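Mitogen activated protein kinase, putative (Leishmania donovani, PDB 4QNY) probably catalyses ATP-dependent phosphorylation of protein substrates as a mitogen-activated protein kinase, binding an ATP analogue and magnesium in the crystal. Local coordinates at residues 269-273 and 274-278; 213-216 and 217-221; 237-241 and 242-246. One frame throughout, in Å; residues are numbered along the deposited sequence.

Contact 1. Residues 269-273 and 274-278; sequences PQADW and RQRYP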
ATOM      1  N   PRO A 269      12.241  -8.628 -26.021  1.00 38.44           N
ATOM      2  CA  PRO A 269      11.016  -8.166 -26.680  1.00 33.38           C
ATOM      3  C   PRO A 269       9.853  -8.067 -25.699  1.00 27.45           C
ATOM      4  O   PRO A 269       9.887  -8.711 -24.650  1.00 31.76           O
ATOM      5  CB  PRO A 269      10.757  -9.249 -27.729  1.00 30.44           C
ATOM      6  CG  PRO A 269      11.339 -10.483 -27.125  1.00 38.08           C
ATOM      7  CD  PRO A 269      12.553 -10.031 -26.350  1.00 41.04           C
ATOM      8  N   GLN A 270       8.848  -7.263 -26.031  1.00 27.10           N
ATOM      9  CA  GLN A 270       7.641  -7.187 -25.219  1.00 34.00           C
ATOM     10  C   GLN A 270       6.960  -8.549 -25.190  1.00 44.73           C
ATOM     11  O   GLN A 270       6.496  -9.038 -26.221  1.00 57.23           O
ATOM     12  CB  GLN A 270       6.688  -6.120 -25.761  1.00 38.51           C
ATOM     13  N   ALA A 271       6.914  -9.165 -24.012  1.00 34.61           N
ATOM     14  CA  ALA A 271       6.362 -10.509 -23.875  1.00 37.88           C
ATOM     15  C   ALA A 271       4.882 -10.549 -24.229  1.00 21.31           C
ATOM     16  O   ALA A 271       4.193  -9.529 -24.203  1.00 29.58           O
ATOM     17  CB  ALA A 271       6.578 -11.035 -22.467  1.00 35.02           C
ATOM     18  N   ASP A 272       4.404 -11.743 -24.559  1.00 28.09           N
ATOM     19  CA  ASP A 272       3.034 -11.933 -25.011  1.00 23.07           C
ATOM     20  C   ASP A 272       2.075 -12.037 -23.831  1.00 25.64           C
ATOM     21  O   ASP A 272       2.039 -13.057 -23.144  1.00 22.32           O
ATOM     22  CB  ASP A 272       2.939 -13.188 -25.881  1.00 26.89           C
ATOM     23  CG  ASP A 272       1.756 -13.156 -26.828  1.00 28.24           C
ATOM     24  OD1 ASP A 272       0.758 -12.472 -26.521  1.00 27.80           O
ATOM     25  OD2 ASP A 272       1.827 -13.819 -27.884  1.00 30.56           O
ATOM     26  N   TRP A 273       1.303 -10.979 -23.600  1.00 27.07           N
ATOM     27  CA  TRP A 273       0.304 -10.985 -22.536  1.00 28.71           C
ATOM     28  C   TRP A 273      -0.776 -12.021 -22.818  1.00 21.51           C
ATOM     29  O   TRP A 273      -1.318 -12.632 -21.898  1.00 30.16           O
ATOM     30  CB  TRP A 273      -0.332  -9.602 -22.371  1.00 37.26           C
ATOM     31  CG  TRP A 273       0.583  -8.569 -21.784  1.00 40.86           C
ATOM     32  CD1 TRP A 273       1.007  -7.419 -22.381  1.00 43.42           C
ATOM     33  CD2 TRP A 273       1.187  -8.593 -20.483  1.00 37.23           C
ATOM     34  NE1 TRP A 273       1.834  -6.723 -21.533  1.00 48.57           N
ATOM     35  CE2 TRP A 273       1.962  -7.423 -20.362  1.00 45.02           C
ATOM     36  CE3 TRP A 273       1.146  -9.490 -19.411  1.00 29.93           C
ATOM     37  CZ2 TRP A 273       2.691  -7.125 -19.212  1.00 42.76           C
ATOM     38  CZ3 TRP A 273       1.871  -9.193 -18.270  1.00 27.81           C
ATOM     39  CH2 TRP A 273       2.633  -8.020 -18.179  1.00 27.97           C
ATOM     40  N   ARG A 274      -1.079 -12.210 -24.100  1.00 22.99           N
ATOM     41  CA  ARG A 274      -2.092 -13.170 -24.522  1.00 23.38           C
ATOM     42  C   ARG A 274      -1.699 -14.594 -24.144  1.00 24.24           C
ATOM     43  O   ARG A 274      -2.553 -15.413 -23.807  1.00 24.88           O
ATOM     44  CB  ARG A 274      -2.324 -13.071 -26.032  1.00 30.82           C
ATOM     45  CG  ARG A 274      -2.854 -11.721 -26.493  1.00 41.34           C
ATOM     46  CD  ARG A 274      -3.102 -11.695 -27.995  1.00 50.44           C
ATOM     47  NE  ARG A 274      -1.943 -11.216 -28.743  1.00 52.21           N
ATOM     48  CZ  ARG A 274      -1.003 -12.001 -29.260  1.00 50.31           C
ATOM     49  NH1 ARG A 274       0.014 -11.468 -29.926  1.00 47.95           N
ATOM     50  NH2 ARG A 274      -1.076 -13.317 -29.114  1.00 45.98           N
ATOM     51  N   GLN A 275      -0.403 -14.884 -24.200  1.00 24.39           N
ATOM     52  CA  GLN A 275       0.099 -16.201 -23.827  1.00 27.81           C
ATOM     53  C   GLN A 275       0.228 -16.330 -22.313  1.00 25.85           C
ATOM     54  O   GLN A 275       0.083 -17.420 -21.761  1.00 31.64           O
ATOM     55  CB  GLN A 275       1.447 -16.475 -24.500  1.00 28.31           C
ATOM     56  CG  GLN A 275       1.358 -16.667 -26.005  1.00 36.45           C
ATOM     57  CD  GLN A 275       2.667 -17.128 -26.615  1.00 41.29           C
ATOM     58  OE1 GLN A 275       3.688 -16.448 -26.510  1.00 47.35           O
ATOM     59  NE2 GLN A 275       2.644 -18.290 -27.256  1.00 37.58           N
ATOM     60  N   ARG A 276       0.496 -15.213 -21.646  1.00 25.10           N
ATOM     61  CA  ARG A 276       0.592 -15.197 -20.191  1.00 26.63           C
ATOM     62  C   ARG A 276      -0.779 -15.364 -19.548  1.00 27.13           C
ATOM     63  O   ARG A 276      -0.897 -15.914 -18.453  1.00 30.55           O
ATOM     64  CB  ARG A 276       1.246 -13.900 -19.706  1.00 24.08           C
ATOM     65  CG  ARG A 276       2.736 -13.813 -19.986  1.00 33.51           C
ATOM     66  CD  ARG A 276       3.344 -12.565 -19.367  1.00 41.32           C
ATOM     67  NE  ARG A 276       4.803 -12.617 -19.359  1.00 45.94           N
ATOM     68  CZ  ARG A 276       5.530 -12.991 -18.311  1.00 42.18           C
ATOM     69  NH1 ARG A 276       4.935 -13.340 -17.179  1.00 38.72           N
ATOM     70  NH2 ARG A 276       6.853 -13.010 -18.394  1.00 36.79           N
ATOM     71  N   TYR A 277      -1.813 -14.886 -20.234  1.00 27.32           N
ATOM     72  CA  TYR A 277      -3.185 -15.005 -19.750  1.00 23.47           C
ATOM     73  C   TYR A 277      -4.128 -15.384 -20.891  1.00 28.69           C
ATOM     74  O   TYR A 277      -4.754 -14.515 -21.495  1.00 23.48           O
ATOM     75  CB  TYR A 277      -3.645 -13.697 -19.103  1.00 23.31           C
ATOM     76  CG  TYR A 277      -2.730 -13.184 -18.015  1.00 27.31           C
ATOM     77  CD1 TYR A 277      -2.884 -13.596 -16.698  1.00 31.27           C
ATOM     78  CD2 TYR A 277      -1.715 -12.281 -18.305  1.00 36.86           C
ATOM     79  CE1 TYR A 277      -2.049 -13.126 -15.700  1.00 27.27           C
ATOM     80  CE2 TYR A 277      -0.876 -11.807 -17.315  1.00 35.53           C
ATOM     81  CZ  TYR A 277      -1.047 -12.231 -16.015  1.00 34.56           C
ATOM     82  OH  TYR A 277      -0.213 -11.759 -15.028  1.00 33.46           O
ATOM     83  N   PRO A 278      -4.231 -16.689 -21.183  1.00 25.07           N
ATOM     84  CA  PRO A 278      -5.018 -17.216 -22.306  1.00 29.08           C
ATOM     85  C   PRO A 278      -6.516 -16.929 -22.203  1.00 35.78           C
ATOM     86  O   PRO A 278      -7.190 -16.835 -23.229  1.00 28.51           O
ATOM     87  CB  PRO A 278      -4.763 -18.727 -22.233  1.00 27.66           C
ATOM     88  CG  PRO A 278      -3.509 -18.874 -21.443  1.00 27.18           C
ATOM     89  CD  PRO A 278      -3.540 -17.760 -20.449  1.00 25.62           C
TER
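D272 sets OD1 over one face of the R274 guanidinium, 3.2 Å above its plane and over its centre. The carboxylate and guanidinium planes stand 82° apart. The pair is a salt bridge, D272 OD2 to R274 NH2 at 3.2 Å, made from the same face. The R274 chain bends at chi3 (-92°), and this brings the guanidinium back to D272. The R276 guanidinium meets the CB of A271 at its edge. The W273 ring has CE2 of Y277 near its plane, 3.7 Å from CE3, and CD of R276 reaches the same end of the indole obliquely.

D272 is the N-cap of helix 273-276. Its CG stands anti to the backbone N (chi1 -156°), beside the carbonyl carbon, and OD1 takes a weak capping bond from R274 N. Its carbonyl O accepts from R276 N at 3.0 Å and weakly from Q275 N. W273 O closes the short helix by accepting from Y277 N at 2.8 Å. Beyond the turn, W273 and Y277 pack on L288 of helix 282-291, and Y277 OH bonds to G217 O.

The chemistry divides the turn. An aromatic side is held against neighbouring helices. On the polar side one carboxylate serves both cap and salt bridge, and its negative charge probably suits the helix N-terminus.

Contact 2. Residues 213-216 and 217-221; sequences GCIL and GELLG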
ATOM      1  N   GLY A 213      -1.000  -2.361 -11.257  1.00 20.25           N
ATOM      2  CA  GLY A 213      -0.721  -3.226 -12.389  1.00 16.22           C
ATOM      3  C   GLY A 213      -0.172  -4.568 -11.949  1.00 21.22           C
ATOM      4  O   GLY A 213      -0.579  -5.611 -12.457  1.00 14.56           O
ATOM      5  N   CYS A 214       0.757  -4.540 -10.996  1.00 15.50           N
ATOM      6  CA  CYS A 214       1.307  -5.766 -10.430  1.00 21.54           C
ATOM      7  C   CYS A 214       0.208  -6.589  -9.771  1.00 20.23           C
ATOM      8  O   CYS A 214       0.157  -7.810  -9.914  1.00 16.83           O
ATOM      9  CB  CYS A 214       2.402  -5.447  -9.412  1.00 24.50           C
ATOM     10  SG  CYS A 214       3.829  -4.573 -10.085  1.00 13.32           S
ATOM     11  N   ILE A 215      -0.672  -5.904  -9.048  1.00 14.25           N
ATOM     12  CA  ILE A 215      -1.802  -6.549  -8.391  1.00 19.52           C
ATOM     13  C   ILE A 215      -2.778  -7.108  -9.425  1.00 21.31           C
ATOM     14  O   ILE A 215      -3.290  -8.218  -9.271  1.00 24.14           O
ATOM     15  CB  ILE A 215      -2.532  -5.568  -7.451  1.00 19.31           C
ATOM     16  CG1 ILE A 215      -1.632  -5.204  -6.269  1.00 21.45           C
ATOM     17  CG2 ILE A 215      -3.835  -6.168  -6.947  1.00 22.76           C
ATOM     18  CD1 ILE A 215      -2.185  -4.102  -5.393  1.00 24.05           C
ATOM     19  N   LEU A 216      -3.024  -6.339 -10.483  1.00 15.07           N
ATOM     20  CA  LEU A 216      -3.885  -6.789 -11.572  1.00 23.68           C
ATOM     21  C   LEU A 216      -3.309  -8.033 -12.243  1.00 20.45           C
ATOM     22  O   LEU A 216      -4.045  -8.949 -12.608  1.00 17.55           O
ATOM     23  CB  LEU A 216      -4.079  -5.674 -12.603  1.00 28.61           C
ATOM     24  CG  LEU A 216      -4.846  -6.034 -13.879  1.00 22.12           C
ATOM     25  CD1 LEU A 216      -6.229  -6.568 -13.546  1.00 16.70           C
ATOM     26  CD2 LEU A 216      -4.946  -4.834 -14.807  1.00 16.07           C
ATOM     27  N   GLY A 217      -1.988  -8.060 -12.392  1.00 20.36           N
ATOM     28  CA  GLY A 217      -1.311  -9.190 -13.001  1.00 20.90           C
ATOM     29  C   GLY A 217      -1.489 -10.470 -12.209  1.00 22.58           C
ATOM     30  O   GLY A 217      -1.556 -11.561 -12.777  1.00 17.62           O
ATOM     31  N   GLU A 218      -1.571 -10.335 -10.891  1.00 16.54           N
ATOM     32  CA  GLU A 218      -1.745 -11.488 -10.017  1.00 27.11           C
ATOM     33  C   GLU A 218      -3.209 -11.910  -9.927  1.00 17.65           C
ATOM     34  O   GLU A 218      -3.514 -13.101  -9.863  1.00 18.47           O
ATOM     35  CB  GLU A 218      -1.196 -11.189  -8.621  1.00 16.71           C
ATOM     36  CG  GLU A 218       0.304 -10.963  -8.586  1.00 27.72           C
ATOM     37  CD  GLU A 218       0.822 -10.705  -7.186  1.00 32.79           C
ATOM     38  OE1 GLU A 218       0.415 -11.433  -6.257  1.00 22.55           O
ATOM     39  OE2 GLU A 218       1.635  -9.774  -7.016  1.00 33.89           O
ATOM     40  N   LEU A 219      -4.107 -10.929  -9.920  1.00 17.29           N
ATOM     41  CA  LEU A 219      -5.542 -11.198  -9.875  1.00 24.91           C
ATOM     42  C   LEU A 219      -6.004 -11.947 -11.120  1.00 27.93           C
ATOM     43  O   LEU A 219      -6.920 -12.768 -11.061  1.00 28.51           O
ATOM     44  CB  LEU A 219      -6.329  -9.894  -9.726  1.00 17.40           C
ATOM     45  CG  LEU A 219      -6.264  -9.197  -8.365  1.00 23.87           C
ATOM     46  CD1 LEU A 219      -6.866  -7.804  -8.445  1.00 16.64           C
ATOM     47  CD2 LEU A 219      -6.966 -10.024  -7.298  1.00 20.30           C
ATOM     48  N   LEU A 220      -5.356 -11.666 -12.247  1.00 18.44           N
ATOM     49  CA  LEU A 220      -5.697 -12.305 -13.514  1.00 19.23           C
ATOM     50  C   LEU A 220      -5.214 -13.753 -13.576  1.00 24.50           C
ATOM     51  O   LEU A 220      -5.431 -14.443 -14.572  1.00 23.55           O
ATOM     52  CB  LEU A 220      -5.113 -11.510 -14.683  1.00 25.04           C
ATOM     53  CG  LEU A 220      -5.867 -10.237 -15.071  1.00 32.34           C
ATOM     54  CD1 LEU A 220      -5.069  -9.427 -16.080  1.00 25.92           C
ATOM     55  CD2 LEU A 220      -7.243 -10.584 -15.622  1.00 28.16           C
ATOM     56  N   GLY A 221      -4.554 -14.205 -12.514  1.00 23.51           N
ATOM     57  CA  GLY A 221      -4.122 -15.588 -12.415  1.00 32.64           C
ATOM     58  C   GLY A 221      -2.623 -15.768 -12.541  1.00 44.74           C
ATOM     59  O   GLY A 221      -2.144 -16.368 -13.503  1.00 52.08           O
TER
HETATM   60  O   HOH W   1       2.880  -8.701  -9.269  1.00 14.72           O
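I215 and L219 run alongside each other in the same direction, with I215 CG2 3.8 Å from L219 CD1. One residue further along, L216 CD1 meets the branch point of L220, 4.0 Å from its CG. L216 has CG anti to the backbone N (chi1 174°), whereas L220 has CG beside its own N (chi1 -78°). The leucines therefore cross at a slant instead of running alongside. Both L219 and L220 also rest their CG on a carbonyl oxygen one turn back, I215 O and L216 O.

Four main-chain bonds of the i to i+4 kind hold this spacing. The shortest joins G217 N to G213 O at 2.8 Å. E218 N to C214 O is longer at 3.2 Å, and the same N-H also makes a weak bond to I215 O. A water joins the polar side. It donates to C214 O at 2.9 Å and to E218 OE2 at 2.8 Å. The extended E218 chain carries its carboxylate back beside C214. OE2 thus has two partners, the water and Y191 OH.

Further out, helix 112-117 meets I215 and L219. Helices 124-143 and 282-291 both touch L216 and L220. After the helix, G221 is the first residue to leave helical angles; its phi is positive (109°) and its N bonds to E218 O.

This is the C-terminal end of the long, buried helix 206-219, the αF helix of the protein kinase fold. It runs through the C-lobe as a hydrophobic scaffold on which other helices are assembled.

Contact 3. Residues 237-241 and 242-246; sequences KIVDV and IGTPS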
ATOM      1  N   LYS A 237      14.160  -8.438 -13.753  1.00 23.93           N
ATOM      2  CA  LYS A 237      12.883  -9.145 -13.731  1.00 17.57           C
ATOM      3  C   LYS A 237      11.782  -8.347 -14.421  1.00 20.44           C
ATOM      4  O   LYS A 237      10.913  -8.916 -15.082  1.00 23.23           O
ATOM      5  CB  LYS A 237      12.473  -9.464 -12.291  1.00 16.80           C
ATOM      6  CG  LYS A 237      13.304 -10.552 -11.635  1.00 17.65           C
ATOM      7  CD  LYS A 237      13.056 -11.900 -12.290  1.00 18.73           C
ATOM      8  CE  LYS A 237      13.983 -12.966 -11.730  1.00 34.75           C
ATOM      9  NZ  LYS A 237      13.877 -13.078 -10.249  1.00 40.60           N
ATOM     10  N   ILE A 238      11.822  -7.029 -14.258  1.00 15.65           N
ATOM     11  CA  ILE A 238      10.842  -6.153 -14.890  1.00 23.08           C
ATOM     12  C   ILE A 238      11.038  -6.115 -16.403  1.00 28.84           C
ATOM     13  O   ILE A 238      10.087  -6.291 -17.166  1.00 33.12           O
ATOM     14  CB  ILE A 238      10.921  -4.720 -14.324  1.00 22.71           C
ATOM     15  CG1 ILE A 238      10.481  -4.704 -12.858  1.00 14.94           C
ATOM     16  CG2 ILE A 238      10.058  -3.770 -15.141  1.00 16.43           C
ATOM     17  CD1 ILE A 238      10.582  -3.345 -12.203  1.00 13.43           C
ATOM     18  N   VAL A 239      12.278  -5.895 -16.830  1.00 23.26           N
ATOM     19  CA  VAL A 239      12.600  -5.799 -18.249  1.00 22.59           C
ATOM     20  C   VAL A 239      12.386  -7.130 -18.970  1.00 24.80           C
ATOM     21  O   VAL A 239      11.925  -7.155 -20.112  1.00 26.59           O
ATOM     22  CB  VAL A 239      14.054  -5.321 -18.457  1.00 26.20           C
ATOM     23  CG1 VAL A 239      14.439  -5.370 -19.928  1.00 25.35           C
ATOM     24  CG2 VAL A 239      14.225  -3.912 -17.911  1.00 25.06           C
ATOM     25  N   ASP A 240      12.703  -8.233 -18.296  1.00 29.02           N
ATOM     26  CA  ASP A 240      12.510  -9.565 -18.869  1.00 28.13           C
ATOM     27  C   ASP A 240      11.062  -9.802 -19.284  1.00 31.70           C
ATOM     28  O   ASP A 240      10.791 -10.548 -20.225  1.00 33.48           O
ATOM     29  CB  ASP A 240      12.942 -10.650 -17.879  1.00 24.92           C
ATOM     30  CG  ASP A 240      14.445 -10.849 -17.849  1.00 37.66           C
ATOM     31  OD1 ASP A 240      15.124 -10.419 -18.805  1.00 35.76           O
ATOM     32  OD2 ASP A 240      14.947 -11.442 -16.871  1.00 45.47           O
ATOM     33  N   VAL A 241      10.135  -9.161 -18.580  1.00 28.53           N
ATOM     34  CA  VAL A 241       8.716  -9.328 -18.861  1.00 23.16           C
ATOM     35  C   VAL A 241       8.189  -8.275 -19.836  1.00 23.63           C
ATOM     36  O   VAL A 241       7.736  -8.610 -20.926  1.00 23.45           O
ATOM     37  CB  VAL A 241       7.880  -9.280 -17.568  1.00 17.71           C
ATOM     38  CG1 VAL A 241       6.400  -9.419 -17.888  1.00 17.53           C
ATOM     39  CG2 VAL A 241       8.323 -10.375 -16.610  1.00 18.98           C
ATOM     40  N   ILE A 242       8.256  -7.004 -19.453  1.00 29.42           N
ATOM     41  CA  ILE A 242       7.655  -5.948 -20.266  1.00 23.97           C
ATOM     42  C   ILE A 242       8.474  -5.624 -21.515  1.00 29.36           C
ATOM     43  O   ILE A 242       7.964  -5.010 -22.453  1.00 30.22           O
ATOM     44  CB  ILE A 242       7.452  -4.653 -19.454  1.00 19.52           C
ATOM     45  CG1 ILE A 242       8.797  -4.014 -19.104  1.00 15.54           C
ATOM     46  CG2 ILE A 242       6.636  -4.933 -18.200  1.00 30.29           C
ATOM     47  CD1 ILE A 242       8.672  -2.609 -18.558  1.00 14.83           C
ATOM     48  N   GLY A 243       9.739  -6.032 -21.529  1.00 27.82           N
ATOM     49  CA  GLY A 243      10.577  -5.845 -22.698  1.00 20.38           C
ATOM     50  C   GLY A 243      11.462  -4.614 -22.648  1.00 21.39           C
ATOM     51  O   GLY A 243      11.188  -3.664 -21.916  1.00 29.36           O
ATOM     52  N   THR A 244      12.531  -4.638 -23.440  1.00 29.29           N
ATOM     53  CA  THR A 244      13.477  -3.530 -23.503  1.00 18.36           C
ATOM     54  C   THR A 244      12.818  -2.257 -24.027  1.00 23.58           C
ATOM     55  O   THR A 244      12.294  -2.238 -25.141  1.00 27.64           O
ATOM     56  CB  THR A 244      14.682  -3.874 -24.399  1.00 35.19           C
ATOM     57  OG1 THR A 244      15.313  -5.070 -23.922  1.00 42.46           O
ATOM     58  CG2 THR A 244      15.690  -2.735 -24.399  1.00 33.06           C
ATOM     59  N   PRO A 245      12.841  -1.186 -23.219  1.00 27.96           N
ATOM     60  CA  PRO A 245      12.262   0.108 -23.596  1.00 38.07           C
ATOM     61  C   PRO A 245      13.090   0.820 -24.662  1.00 39.72           C
ATOM     62  O   PRO A 245      14.265   0.497 -24.841  1.00 18.07           O
ATOM     63  CB  PRO A 245      12.274   0.904 -22.283  1.00 16.15           C
ATOM     64  CG  PRO A 245      12.547  -0.102 -21.202  1.00 15.83           C
ATOM     65  CD  PRO A 245      13.368  -1.167 -21.845  1.00 16.57           C
ATOM     66  N   SER A 246      12.481   1.779 -25.353  1.00 33.87           N
ATOM     67  CA  SER A 246      13.182   2.559 -26.366  1.00 26.87           C
ATOM     68  C   SER A 246      14.290   3.391 -25.732  1.00 25.46           C
ATOM     69  O   SER A 246      14.274   3.642 -24.527  1.00 23.54           O
ATOM     70  CB  SER A 246      12.208   3.466 -27.121  1.00 26.12           C
ATOM     71  OG  SER A 246      11.615   4.415 -26.251  1.00 26.97           O
TER
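I238 and I242 make the close part of this helix end. The two side chains extend together in one direction, with I238 CG2 3.9 Å from I242 CD1. I242 places CG1 between its backbone N and carbonyl carbon (chi1 69°), and CG1 comes to 3.3 Å from I238 O. That carbonyl is well used. I238 O accepts from I242 N at 3.0 Å in a nearly straight bond. I238 O also accepts from V241 N within the same turn. I238 and V241 also pack on F226, and V241 reaches W273 and R276 of helix 273-276.

The other side is looser. V239 and T244 barely meet, V239 CG1 standing 4.1 Å from T244 OG1. The backbone tie here is G243 N to V239 O at 2.8 Å, with the donor tilted 30° from the carbonyl plane. G243 has positive phi (97°) and turns the chain out of the helix. Exposed D240 points away from the turn and forms a salt bridge with R268. T244 OG1 accepts from R268 N, so R268, in the loop after helix 256-264, serves both.

The chemistry is split in the same way. The inner side is apolar, with one carbonyl taking two N-H groups. On the outer side, the D240 carboxylate probably stabilises the charge of R268 and helps to hold that loop against the helix end.

In the fold
All three contacts lie in the helical C-lobe of the kinase, on the same side of the chain's centre. Along the chain the order is contact 2, contact 3, contact 1. Contact 2 is the buried one, on helix 206-219; contact 3 ends the next helix, 231-242; contact 1 is at the surface, on helix 273-276. Contact 1 joins the others. Its centre is about 13 Å from that of contact 2 and about 12 Å from that of contact 3. Contacts 2 and 3 do not touch, their nearest atoms being about 7 Å apart. The backbone pair A271 N and V241 O ties contact 1 to contact 3. The lobe's outer layer is thus linked to its central helix.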